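Local coordinates for protein tryptophan halogenase superfamily (Brevundimonas sp. BAL3, PDB 6FRL) that acts as a flavin-dependent halogenase that prefers bromination over chlorination, probably using reduced flavin to activate halide, at residues B[396-401]-B[422-427]; B[428-431]-B[437-440]; B[245-250]-B[413-418]; B[349-354]-B[443-448]. All coordinates share one frame; numbering follows the deposited sequence.

In the fold
Helix 376-402 ties much of this set together. Contact 1 packs it against helix 422-434, which continues directly into contact 2, about 9 Å away between centres. Contact 3 lies about 12 Å from contact 1 between centres and meets it where Ile398 packs on Trp245 and Tyr401 on Cys248. Contact 4, its centre about 13 Å from that of contact 1, is joined to it by the His400–Glu351 hydrogen bond and the Lys427–Glu443 salt bridge. Its segment 349-354 resembles in sequence a stretch near the active site of related tryptophan halogenases, so it probably lies close to that site here. Contacts 3 and 4 themselves do not touch, their nearest atoms being about 7 Å apart.

Contact 1 (B[396-401]-B[422-427])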
loop_
_atom_site.group_PDB
_atom_site.type_symbol
_atom_site.label_atom_id
_atom_site.label_comp_id
_atom_site.label_asym_id
_atom_site.label_seq_id
_atom_site.Cartn_x
_atom_site.Cartn_y
_atom_site.Cartn_z
ATOM N N PHE B 396 2.529 2.340 17.073
ATOM C CA PHE B 396 1.238 1.833 17.539
ATOM C C PHE B 396 1.265 1.530 19.031
ATOM O O PHE B 396 0.320 1.891 19.737
ATOM C CB PHE B 396 0.809 0.594 16.726
ATOM C CG PHE B 396 -0.608 0.146 16.968
ATOM C CD1 PHE B 396 -1.670 1.012 16.731
ATOM C CD2 PHE B 396 -0.889 -1.160 17.367
ATOM C CE1 PHE B 396 -2.998 0.589 16.933
ATOM C CE2 PHE B 396 -2.199 -1.580 17.567
ATOM C CZ PHE B 396 -3.258 -0.692 17.352
ATOM N N ILE B 397 2.344 0.884 19.513
ATOM C CA ILE B 397 2.476 0.577 20.957
ATOM C C ILE B 397 2.524 1.871 21.809
ATOM O O ILE B 397 1.803 2.009 22.784
ATOM C CB ILE B 397 3.692 -0.348 21.247
ATOM C CG1 ILE B 397 3.393 -1.744 20.675
ATOM C CG2 ILE B 397 3.963 -0.438 22.748
ATOM C CD1 ILE B 397 4.590 -2.648 20.515
ATOM N N ILE B 398 3.362 2.816 21.404
ATOM C CA ILE B 398 3.462 4.113 22.069
ATOM C C ILE B 398 2.085 4.790 22.288
ATOM O O ILE B 398 1.778 5.254 23.406
ATOM C CB ILE B 398 4.394 5.057 21.266
ATOM C CG1 ILE B 398 5.841 4.599 21.432
ATOM C CG2 ILE B 398 4.248 6.508 21.751
ATOM C CD1 ILE B 398 6.808 5.241 20.471
ATOM N N LEU B 399 1.272 4.829 21.227
ATOM C CA LEU B 399 -0.051 5.458 21.265
ATOM C C LEU B 399 -0.884 5.036 22.464
ATOM O O LEU B 399 -1.588 5.883 23.036
ATOM C CB LEU B 399 -0.853 5.190 19.964
ATOM C CG LEU B 399 -2.174 5.951 19.822
ATOM C CD1 LEU B 399 -1.943 7.447 19.743
ATOM C CD2 LEU B 399 -2.971 5.490 18.632
ATOM N N HIS B 400 -0.823 3.748 22.822
ATOM C CA HIS B 400 -1.622 3.193 23.917
ATOM C C HIS B 400 -1.285 3.923 25.261
ATOM O O HIS B 400 -2.174 4.262 26.080
ATOM C CB HIS B 400 -1.380 1.689 24.079
ATOM C CG HIS B 400 -1.892 0.818 22.958
ATOM N ND1 HIS B 400 -1.335 0.809 21.696
ATOM C CD2 HIS B 400 -2.847 -0.160 22.951
ATOM C CE1 HIS B 400 -1.940 -0.106 20.951
ATOM N NE2 HIS B 400 -2.861 -0.707 21.687
ATOM N N TYR B 401 -0.003 4.168 25.475
ATOM C CA TYR B 401 0.446 4.877 26.671
ATOM C C TYR B 401 0.133 6.380 26.579
ATOM O O TYR B 401 -0.354 6.982 27.530
ATOM C CB TYR B 401 1.966 4.706 26.866
ATOM C CG TYR B 401 2.428 3.317 27.241
ATOM C CD1 TYR B 401 2.237 2.823 28.544
ATOM C CD2 TYR B 401 3.098 2.493 26.321
ATOM C CE1 TYR B 401 2.665 1.545 28.894
ATOM C CE2 TYR B 401 3.539 1.221 26.678
ATOM C CZ TYR B 401 3.322 0.758 27.961
ATOM O OH TYR B 401 3.771 -0.477 28.359
ATOM N N GLU B 422 7.863 11.979 15.824
ATOM C CA GLU B 422 7.180 12.832 14.842
ATOM C C GLU B 422 6.204 12.072 13.938
ATOM O O GLU B 422 5.151 12.605 13.582
ATOM C CB GLU B 422 8.207 13.628 13.992
ATOM C CG GLU B 422 7.722 14.035 12.586
ATOM C CD GLU B 422 8.336 15.343 12.063
ATOM O OE1 GLU B 422 9.558 15.582 12.275
ATOM O OE2 GLU B 422 7.571 16.132 11.441
ATOM N N THR B 423 6.556 10.859 13.538
ATOM C CA THR B 423 5.638 10.005 12.742
ATOM C C THR B 423 4.256 9.796 13.425
ATOM O O THR B 423 3.217 9.845 12.756
ATOM C CB THR B 423 6.281 8.635 12.467
ATOM O OG1 THR B 423 6.927 8.191 13.648
ATOM C CG2 THR B 423 7.320 8.741 11.369
ATOM N N LEU B 424 4.274 9.612 14.748
ATOM C CA LEU B 424 3.078 9.492 15.560
ATOM C C LEU B 424 2.381 10.830 15.842
ATOM O O LEU B 424 1.135 10.865 15.958
ATOM C CB LEU B 424 3.402 8.805 16.887
ATOM C CG LEU B 424 2.204 8.509 17.795
ATOM C CD1 LEU B 424 1.158 7.647 17.067
ATOM C CD2 LEU B 424 2.702 7.812 19.048
ATOM N N GLU B 425 3.163 11.903 15.998
ATOM C CA GLU B 425 2.597 13.260 16.152
ATOM C C GLU B 425 1.718 13.587 14.955
ATOM O O GLU B 425 0.607 14.079 15.121
ATOM C CB GLU B 425 3.684 14.339 16.307
ATOM C CG GLU B 425 4.275 14.455 17.716
ATOM C CD GLU B 425 5.463 15.442 17.817
ATOM O OE1 GLU B 425 5.900 16.012 16.774
ATOM O OE2 GLU B 425 5.974 15.636 18.955
ATOM N N ARG B 426 2.217 13.289 13.765
ATOM C CA ARG B 426 1.485 13.564 12.533
ATOM C C ARG B 426 0.186 12.769 12.418
ATOM O O ARG B 426 -0.817 13.324 11.963
ATOM C CB ARG B 426 2.348 13.257 11.304
ATOM C CG ARG B 426 3.411 14.299 11.015
ATOM C CD ARG B 426 4.254 13.818 9.859
ATOM N NE ARG B 426 3.394 13.533 8.691
ATOM C CZ ARG B 426 3.757 12.843 7.609
ATOM N NH1 ARG B 426 4.985 12.319 7.494
ATOM N NH2 ARG B 426 2.876 12.683 6.627
ATOM N N LYS B 427 0.222 11.492 12.818
ATOM C CA LYS B 427 -0.970 10.648 12.847
ATOM C C LYS B 427 -2.028 11.210 13.771
ATOM O O LYS B 427 -3.174 11.368 13.360
ATOM C CB LYS B 427 -0.650 9.205 13.284
ATOM C CG LYS B 427 -0.264 8.272 12.156
ATOM C CD LYS B 427 0.104 6.879 12.654
ATOM C CE LYS B 427 -0.423 5.788 11.736
ATOM N NZ LYS B 427 0.459 5.581 10.590
#
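Leu424 drives its isobutyl end into the side of helix 376-402, meeting Ile398 and Leu399 there. The close part of this meeting belongs to one methyl: Leu424 CD2 lies 3.4 Å from Ile398 CG2 and 3.9 Å from Ile398 CB, and it also comes within 4.0 Å of the backbone N of Leu399. The other branch is less intimate, with Leu424 CD1 and Leu399 CD1 4.1 Å apart, an easy van der Waals distance. Leu424 is extended straight off its helix, CG opposite the backbone N (chi1 -175°), and this carries both methyls across a CA-to-CA separation of 7.7 Å between Leu399 and Leu424. What results is a small seam of apolar side chains, in which one leucine serves as the wedge between two neighbours on the facing helix; it joins helices 376-402 and 422-434 in the mainly helical C-terminal part of this halogenase. Away from that wedge the segments part quickly. Glu422 and Glu425 face solvent, and Arg426 turns to the second subunit, where Glu381 and Asp384 of that subunit offer only long, weak ion pairing. Lys427, by contrast, is buried beside the seam, its NZ paired with Glu443 and its cationic end against the ring of Trp450. On helix 376-402, His400 is held in part by its own turn: ND1 donates to Phe396 O at 2.8 Å, the oxygen lying nearly in the imidazole plane although the bond is noticeably bent (139° at the hydrogen), while NE2 is hydrogen-bonded to Glu351 and CE1 stands over one face of the Phe396 ring, toward its rim.

Contact 2 (B[428-431]-B[437-440]); sequences IALW and FVRY
Trp431 and Phe437 bring their rings together where the loop between helices 422-434 and 447-456 folds back on the end of the first helix, in the helical C-terminal part of the halogenase. The aromatic part comes first. The two side chains run side by side and point the same way; the six-membered ring of Trp431 and the ring of Phe437 have centroids 5.4 Å apart and planes inclined at 32°, an oblique pairing. The touching atoms are at the outer rims, Trp431 CZ3 lying 3.6 Å from Phe437 CZ, with Trp431 CE3 and Phe437 CE1 following at 4.0 Å. Beyond this pair, His117 meets both rings, Tyr454 stacks on the indole, and the polar end of the tryptophan is anchored through the hydrogen bond of NE1 to Leu459 O. An alanine at Trp431 is likely to leave the Phe437 ring without its indole neighbour, Tyr454 without its stacking partner and Leu459 O without its donor. The aliphatic part is smaller. Leu430, CG swung opposite the backbone N (chi1 -173°), places CD2 3.8 Å from Val438 CG2, and the same valine methyl lies 4.0 Å from Leu430 CB. Glu381 of the second subunit also packs on both Leu430 and Val438, so the fold-back contributes to the dimer contact. The polar part lies at the loop backbone, where Val438 O accepts from Lys427 NZ. Within the loop, the second branch of the valine is occupied as well: Val438 CG1 sits 3.5 Å above one face of the Tyr440 ring, displaced toward its rim.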
loop_
_atom_site.group_PDB
_atom_site.type_symbol
_atom_site.label_atom_id
_atom_site.label_comp_id
_atom_site.label_asym_id
_atom_site.label_seq_id
_atom_site.Cartn_x
_atom_site.Cartn_y
_atom_site.Cartn_z
ATOM N N ILE B 428 -1.627 11.503 15.016
ATOM C CA ILE B 428 -2.545 12.027 16.036
ATOM C C ILE B 428 -3.101 13.363 15.571
ATOM O O ILE B 428 -4.281 13.612 15.756
ATOM C CB ILE B 428 -1.873 12.143 17.419
ATOM C CG1 ILE B 428 -1.581 10.754 17.982
ATOM C CG2 ILE B 428 -2.744 12.887 18.419
ATOM C CD1 ILE B 428 -0.732 10.793 19.242
ATOM N N ALA B 429 -2.278 14.191 14.923
ATOM C CA ALA B 429 -2.718 15.526 14.456
ATOM C C ALA B 429 -3.742 15.459 13.297
ATOM O O ALA B 429 -4.709 16.205 13.301
ATOM C CB ALA B 429 -1.515 16.421 14.088
ATOM N N LEU B 430 -3.544 14.581 12.330
ATOM C CA LEU B 430 -4.524 14.456 11.233
ATOM C C LEU B 430 -5.801 13.772 11.722
ATOM O O LEU B 430 -6.882 14.085 11.228
ATOM C CB LEU B 430 -3.966 13.754 10.012
ATOM C CG LEU B 430 -4.897 13.753 8.789
ATOM C CD1 LEU B 430 -5.098 15.152 8.191
ATOM C CD2 LEU B 430 -4.411 12.765 7.728
ATOM N N TRP B 431 -5.698 12.876 12.703
ATOM C CA TRP B 431 -6.886 12.209 13.233
ATOM C C TRP B 431 -7.787 13.239 13.930
ATOM O O TRP B 431 -8.983 13.331 13.611
ATOM C CB TRP B 431 -6.519 11.078 14.194
ATOM C CG TRP B 431 -7.713 10.569 14.964
ATOM C CD1 TRP B 431 -8.006 10.804 16.271
ATOM C CD2 TRP B 431 -8.804 9.817 14.429
ATOM N NE1 TRP B 431 -9.194 10.214 16.592
ATOM C CE2 TRP B 431 -9.717 9.614 15.475
ATOM C CE3 TRP B 431 -9.109 9.325 13.160
ATOM C CZ2 TRP B 431 -10.921 8.901 15.306
ATOM C CZ3 TRP B 431 -10.298 8.608 12.979
ATOM C CH2 TRP B 431 -11.193 8.412 14.049
ATOM N N PHE B 437 -6.459 8.980 8.260
ATOM C CA PHE B 437 -5.348 8.135 8.678
ATOM C C PHE B 437 -4.136 8.433 7.836
ATOM O O PHE B 437 -4.215 8.395 6.616
ATOM C CB PHE B 437 -5.758 6.678 8.542
ATOM C CG PHE B 437 -6.968 6.346 9.364
ATOM C CD1 PHE B 437 -6.854 6.138 10.733
ATOM C CD2 PHE B 437 -8.241 6.313 8.783
ATOM C CE1 PHE B 437 -7.974 5.880 11.496
ATOM C CE2 PHE B 437 -9.357 6.045 9.558
ATOM C CZ PHE B 437 -9.231 5.827 10.908
ATOM N N VAL B 438 -3.021 8.762 8.485
ATOM C CA VAL B 438 -1.755 8.898 7.783
ATOM C C VAL B 438 -1.267 7.469 7.546
ATOM O O VAL B 438 -1.265 6.627 8.462
ATOM C CB VAL B 438 -0.717 9.711 8.614
ATOM C CG1 VAL B 438 0.644 9.709 7.931
ATOM C CG2 VAL B 438 -1.224 11.124 8.857
ATOM N N ARG B 439 -0.878 7.190 6.318
ATOM C CA ARG B 439 -0.464 5.847 5.948
ATOM C C ARG B 439 0.997 5.873 5.517
ATOM O O ARG B 439 1.379 6.558 4.560
ATOM C CB ARG B 439 -1.381 5.297 4.854
ATOM C CG ARG B 439 -2.761 4.906 5.402
ATOM C CD ARG B 439 -3.712 4.318 4.350
ATOM N NE ARG B 439 -5.105 4.732 4.606
ATOM C CZ ARG B 439 -6.211 4.059 4.258
ATOM N NH1 ARG B 439 -6.142 2.895 3.605
ATOM N NH2 ARG B 439 -7.409 4.558 4.576
ATOM N N TYR B 440 1.816 5.159 6.272
ATOM C CA TYR B 440 3.196 4.941 5.909
ATOM C C TYR B 440 3.328 3.547 5.293
ATOM O O TYR B 440 2.372 2.753 5.263
ATOM C CB TYR B 440 4.074 5.106 7.143
ATOM C CG TYR B 440 3.971 6.463 7.850
ATOM C CD1 TYR B 440 4.405 7.643 7.235
ATOM C CD2 TYR B 440 3.446 6.565 9.148
ATOM C CE1 TYR B 440 4.315 8.881 7.883
ATOM C CE2 TYR B 440 3.375 7.798 9.818
ATOM C CZ TYR B 440 3.814 8.954 9.173
ATOM O OH TYR B 440 3.721 10.165 9.827
#

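Contact 3 (B[245-250]-B[413-418])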
loop_
_atom_site.group_PDB
_atom_site.type_symbol
_atom_site.label_atom_id
_atom_site.label_comp_id
_atom_site.label_asym_id
_atom_site.label_seq_id
_atom_site.Cartn_x
_atom_site.Cartn_y
_atom_site.Cartn_z
ATOM N N TRP B 245 11.568 6.120 24.333
ATOM C CA TRP B 245 10.165 6.241 23.917
ATOM C C TRP B 245 9.192 5.402 24.757
ATOM O O TRP B 245 8.029 5.746 24.839
ATOM C CB TRP B 245 9.968 5.812 22.466
ATOM C CG TRP B 245 10.779 6.502 21.436
ATOM C CD1 TRP B 245 11.658 5.916 20.575
ATOM C CD2 TRP B 245 10.780 7.888 21.126
ATOM N NE1 TRP B 245 12.217 6.860 19.754
ATOM C CE2 TRP B 245 11.686 8.080 20.061
ATOM C CE3 TRP B 245 10.110 8.988 21.641
ATOM C CZ2 TRP B 245 11.928 9.334 19.493
ATOM C CZ3 TRP B 245 10.350 10.233 21.084
ATOM C CH2 TRP B 245 11.247 10.398 20.015
ATOM N N LEU B 246 9.645 4.286 25.335
ATOM C CA LEU B 246 8.762 3.339 26.034
ATOM C C LEU B 246 9.223 3.194 27.472
ATOM O O LEU B 246 10.367 2.811 27.698
ATOM C CB LEU B 246 8.794 1.983 25.321
ATOM C CG LEU B 246 8.159 2.037 23.925
ATOM C CD1 LEU B 246 8.705 0.988 22.972
ATOM C CD2 LEU B 246 6.653 1.920 24.016
ATOM N N PRO B 247 8.354 3.505 28.452
ATOM C CA PRO B 247 8.823 3.522 29.849
ATOM C C PRO B 247 9.235 2.149 30.405
ATOM O O PRO B 247 10.310 2.028 31.010
ATOM C CB PRO B 247 7.618 4.056 30.620
ATOM C CG PRO B 247 6.426 3.710 29.791
ATOM C CD PRO B 247 6.895 3.713 28.356
ATOM N N CYS B 248 8.403 1.129 30.176
ATOM C CA CYS B 248 8.566 -0.153 30.837
ATOM C C CYS B 248 9.869 -0.845 30.412
ATOM O O CYS B 248 10.290 -0.781 29.241
ATOM C CB CYS B 248 7.350 -1.037 30.619
ATOM S SG CYS B 248 5.848 -0.337 31.346
ATOM N N ASP B 249 10.518 -1.459 31.400
ATOM C CA ASP B 249 11.864 -2.020 31.246
ATOM C C ASP B 249 12.062 -3.404 31.917
ATOM O O ASP B 249 13.179 -3.879 32.010
ATOM C CB ASP B 249 12.876 -0.999 31.784
ATOM C CG ASP B 249 12.835 -0.864 33.305
ATOM O OD1 ASP B 249 11.768 -1.020 33.924
ATOM O OD2 ASP B 249 13.894 -0.602 33.899
ATOM N N ALA B 250 10.981 -4.059 32.344
ATOM C CA ALA B 250 11.075 -5.369 32.980
ATOM C C ALA B 250 9.747 -6.100 32.879
ATOM O O ALA B 250 8.708 -5.475 32.587
ATOM C CB ALA B 250 11.444 -5.212 34.438
ATOM N N ARG B 413 0.722 9.986 34.288
ATOM C CA ARG B 413 0.841 11.413 33.863
ATOM C C ARG B 413 1.986 11.586 32.872
ATOM O O ARG B 413 1.838 12.246 31.832
ATOM C CB ARG B 413 1.103 12.369 35.034
ATOM C CG ARG B 413 -0.043 12.536 36.017
ATOM C CD ARG B 413 0.384 13.401 37.208
ATOM N NE ARG B 413 -0.572 13.305 38.322
ATOM C CZ ARG B 413 -0.538 12.417 39.332
ATOM N NH1 ARG B 413 0.422 11.514 39.446
ATOM N NH2 ARG B 413 -1.478 12.436 40.268
ATOM N N ASP B 414 3.132 11.003 33.213
ATOM C CA ASP B 414 4.315 11.119 32.383
ATOM C C ASP B 414 4.101 10.535 31.014
ATOM O O ASP B 414 4.508 11.137 30.025
ATOM C CB ASP B 414 5.526 10.437 33.035
ATOM C CG ASP B 414 6.065 11.203 34.238
ATOM O OD1 ASP B 414 5.588 12.326 34.543
ATOM O OD2 ASP B 414 6.983 10.647 34.869
ATOM N N CYS B 415 3.464 9.371 30.945
ATOM C CA CYS B 415 3.140 8.731 29.645
ATOM C C CYS B 415 2.311 9.681 28.770
ATOM O O CYS B 415 2.639 9.871 27.592
ATOM C CB CYS B 415 2.413 7.397 29.850
ATOM S SG CYS B 415 3.510 6.017 30.235
ATOM N N ARG B 416 1.295 10.308 29.379
ATOM C CA ARG B 416 0.448 11.328 28.729
ATOM C C ARG B 416 1.169 12.616 28.269
ATOM O O ARG B 416 0.785 13.212 27.264
ATOM C CB ARG B 416 -0.718 11.676 29.649
ATOM C CG ARG B 416 -1.776 12.585 29.059
ATOM C CD ARG B 416 -3.046 12.591 29.912
ATOM N NE ARG B 416 -2.746 12.649 31.350
ATOM C CZ ARG B 416 -2.977 11.683 32.256
ATOM N NH1 ARG B 416 -3.555 10.516 31.938
ATOM N NH2 ARG B 416 -2.633 11.896 33.526
ATOM N N GLU B 417 2.218 13.019 28.971
ATOM C CA GLU B 417 2.982 14.201 28.595
ATOM C C GLU B 417 4.320 13.908 27.940
ATOM O O GLU B 417 4.991 14.841 27.508
ATOM C CB GLU B 417 3.166 15.090 29.826
ATOM C CG GLU B 417 1.864 15.762 30.295
ATOM C CD GLU B 417 1.828 16.001 31.791
ATOM O OE1 GLU B 417 2.899 16.269 32.386
ATOM O OE2 GLU B 417 0.730 15.923 32.382
ATOM N N MET B 418 4.719 12.631 27.848
ATOM C CA MET B 418 6.027 12.240 27.225
ATOM C C MET B 418 6.083 12.648 25.749
ATOM O O MET B 418 5.070 12.615 25.052
ATOM C CB MET B 418 6.328 10.719 27.361
ATOM C CG MET B 418 5.727 9.800 26.290
ATOM S SD MET B 418 5.587 8.032 26.635
ATOM C CE MET B 418 7.281 7.725 27.118
#
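Met418 reaches over from the end of helix 410-417 to the loop 245-250, its terminal methyl CE making a short approach, 3.1 Å as modelled, to the carbonyl oxygen of Trp245. Met418 SD is a little farther from Trp245 O, at 3.8 Å, so the thioether lies against the peptide instead of against the indole. Met418 CE also approaches Pro247 CD at 4.2 Å. The second point of touch is Pro247 CG against Cys415 SG, at 3.7 Å; two sulfur-bearing side chains from the same helix end thus meet neighbouring atoms of the proline ring. The shape of Met418 explains its reach. CG takes the crowded position between the backbone N and the carbonyl carbon (chi1 85°), and the chain then bends at its last torsion (chi3 -52°), which turns CE onto the carbonyl of Trp245. In fold terms, a loop entering strand 250-257 of the large mixed sheet is docked here on a helix end, Met418 being the first residue to leave helical geometry. Farther out, Lys402 NZ donates hydrogen bonds to both Arg416 O and Met418 O and so holds the close of the helix. Phe411 packs on Pro247 and Cys248, while helix 376-402 supports the loop through Ile398, which bears on Trp245 and Leu246. At the loop's far end, Asp249 and Ala250 both face Phe293 in a classic beta bulge, with Asp249 OD1 hydrogen-bonded to Ser295 N.

Contact 4 (B[349-354]-B[443-448])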
loop_
_atom_site.group_PDB
_atom_site.type_symbol
_atom_site.label_atom_id
_atom_site.label_comp_id
_atom_site.label_asym_id
_atom_site.label_seq_id
_atom_site.Cartn_x
_atom_site.Cartn_y
_atom_site.Cartn_z
ATOM N N PRO B 349 4.868 -7.324 24.373
ATOM C CA PRO B 349 3.732 -8.029 23.722
ATOM C C PRO B 349 2.350 -7.412 23.943
ATOM O O PRO B 349 1.338 -8.143 24.102
ATOM C CB PRO B 349 3.786 -9.433 24.352
ATOM C CG PRO B 349 4.333 -9.190 25.721
ATOM C CD PRO B 349 5.335 -8.063 25.570
ATOM N N LEU B 350 2.292 -6.082 23.896
ATOM C CA LEU B 350 1.067 -5.353 24.203
ATOM C C LEU B 350 0.027 -5.626 23.130
ATOM O O LEU B 350 -1.178 -5.681 23.419
ATOM C CB LEU B 350 1.344 -3.836 24.322
ATOM C CG LEU B 350 0.145 -2.924 24.650
ATOM C CD1 LEU B 350 -0.445 -3.260 26.008
ATOM C CD2 LEU B 350 0.567 -1.457 24.641
ATOM N N GLU B 351 0.505 -5.757 21.895
ATOM C CA GLU B 351 -0.338 -6.030 20.760
ATOM C C GLU B 351 0.085 -7.327 20.031
ATOM O O GLU B 351 -0.092 -7.455 18.811
ATOM C CB GLU B 351 -0.419 -4.777 19.864
ATOM C CG GLU B 351 -1.311 -3.670 20.444
ATOM C CD GLU B 351 -2.797 -3.799 20.117
ATOM O OE1 GLU B 351 -3.224 -4.759 19.466
ATOM O OE2 GLU B 351 -3.573 -2.898 20.514
ATOM N N SER B 352 0.621 -8.290 20.791
ATOM C CA SER B 352 0.810 -9.667 20.304
ATOM C C SER B 352 1.630 -9.737 19.001
ATOM O O SER B 352 1.180 -10.326 18.025
ATOM C CB SER B 352 -0.576 -10.317 20.045
ATOM O OG SER B 352 -1.447 -10.240 21.175
ATOM N N THR B 353 2.811 -9.121 18.970
ATOM C CA THR B 353 3.515 -8.934 17.696
ATOM C C THR B 353 4.790 -9.735 17.499
ATOM O O THR B 353 5.363 -9.683 16.432
ATOM C CB THR B 353 3.862 -7.445 17.442
ATOM O OG1 THR B 353 4.592 -6.935 18.559
ATOM C CG2 THR B 353 2.586 -6.603 17.188
ATOM N N SER B 354 5.222 -10.480 18.510
ATOM C CA SER B 354 6.497 -11.222 18.472
ATOM C C SER B 354 6.547 -12.261 17.350
ATOM O O SER B 354 7.468 -12.270 16.511
ATOM C CB SER B 354 6.728 -11.932 19.819
ATOM O OG SER B 354 7.193 -10.997 20.763
ATOM N N GLU B 443 3.095 -0.896 7.526
ATOM C CA GLU B 443 2.233 -0.934 8.708
ATOM C C GLU B 443 1.737 -2.372 8.924
ATOM O O GLU B 443 1.154 -2.970 8.035
ATOM C CB GLU B 443 0.982 -0.058 8.505
ATOM C CG GLU B 443 1.190 1.426 8.232
ATOM C CD GLU B 443 1.282 2.306 9.477
ATOM O OE1 GLU B 443 1.337 3.521 9.273
ATOM O OE2 GLU B 443 1.303 1.825 10.633
ATOM N N MET B 444 1.948 -2.910 10.119
ATOM C CA MET B 444 1.380 -4.182 10.498
ATOM C C MET B 444 -0.117 -3.989 10.813
ATOM O O MET B 444 -0.931 -4.915 10.560
ATOM C CB MET B 444 2.088 -4.702 11.711
ATOM C CG MET B 444 1.625 -6.087 12.154
ATOM S SD MET B 444 2.879 -6.850 13.208
ATOM C CE MET B 444 4.118 -7.278 11.972
ATOM N N PHE B 445 -0.445 -2.792 11.342
ATOM C CA PHE B 445 -1.765 -2.436 11.809
ATOM C C PHE B 445 -2.436 -1.456 10.882
ATOM O O PHE B 445 -1.919 -0.384 10.626
ATOM C CB PHE B 445 -1.655 -1.857 13.222
ATOM C CG PHE B 445 -1.172 -2.867 14.205
ATOM C CD1 PHE B 445 -2.037 -3.854 14.657
ATOM C CD2 PHE B 445 0.161 -2.922 14.556
ATOM C CE1 PHE B 445 -1.591 -4.851 15.505
ATOM C CE2 PHE B 445 0.601 -3.895 15.428
ATOM C CZ PHE B 445 -0.282 -4.870 15.901
ATOM N N HIS B 446 -3.608 -1.835 10.400
ATOM C CA HIS B 446 -4.313 -1.085 9.364
ATOM C C HIS B 446 -5.253 -0.059 10.011
ATOM O O HIS B 446 -5.404 -0.045 11.220
ATOM C CB HIS B 446 -5.028 -2.085 8.428
ATOM C CG HIS B 446 -4.088 -3.071 7.773
ATOM N ND1 HIS B 446 -4.065 -4.410 8.106
ATOM C CD2 HIS B 446 -3.102 -2.899 6.852
ATOM C CE1 HIS B 446 -3.126 -5.022 7.407
ATOM N NE2 HIS B 446 -2.520 -4.126 6.649
ATOM N N PRO B 447 -5.853 0.846 9.227
ATOM C CA PRO B 447 -6.674 1.915 9.822
ATOM C C PRO B 447 -7.721 1.524 10.909
ATOM O O PRO B 447 -7.880 2.258 11.906
ATOM C CB PRO B 447 -7.360 2.500 8.579
ATOM C CG PRO B 447 -6.260 2.455 7.566
ATOM C CD PRO B 447 -5.656 1.094 7.782
ATOM N N ALA B 448 -8.403 0.386 10.741
ATOM C CA ALA B 448 -9.418 -0.023 11.741
ATOM C C ALA B 448 -8.809 -0.303 13.133
ATOM O O ALA B 448 -9.472 -0.132 14.169
ATOM C CB ALA B 448 -10.229 -1.209 11.255
#
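Glu351 and Thr353 face Phe445 and Met444 across two irregular backbones that stay well apart, with CA atoms 9.8 Å apart for Glu351 and Phe445 and 8.9 Å for Thr353 and Met444. Ser352, between Glu351 and Thr353, adopts left-handed backbone angles (phi 55°, psi 53°), a turn that lets residues on both sides of it address the same ring. Segment 443-448 is open chain up to His446, the N-cap of helix 447-456. The side chains of Phe445 and Met444 bridge this distance. Phe445 enters with its far edge: Thr353 CG2 lies in the plane of the ring, 3.6 Å from Phe445 CZ and 3.8 Å from CE2, and Glu351 O comes to the same edge, 3.9 Å from CZ. The threonine places OG1 between its backbone N and carbonyl carbon (chi1 54°), which leaves the methyl to meet the phenyl, and Thr353 CG2 also has Met444 SD at 4.0 Å. Met444 CG rises over one face of Phe445, near the rim. The Pro-Leu-Glu-Ser-Thr run of 349-353 recalls the segment that lies near the active site in related tryptophan halogenases, so this contact probably backs that region. The Glu351 carboxylate is held from two parts of the fold, OE2 by His400 NE2 of helix 376-402 and OE1 by His102 ND1 of strand 99-103; Phe445 stacks on Phe396 of helix 376-402, and Met444 packs on helix 354-367 at Ala356, Leu357 and Thr360.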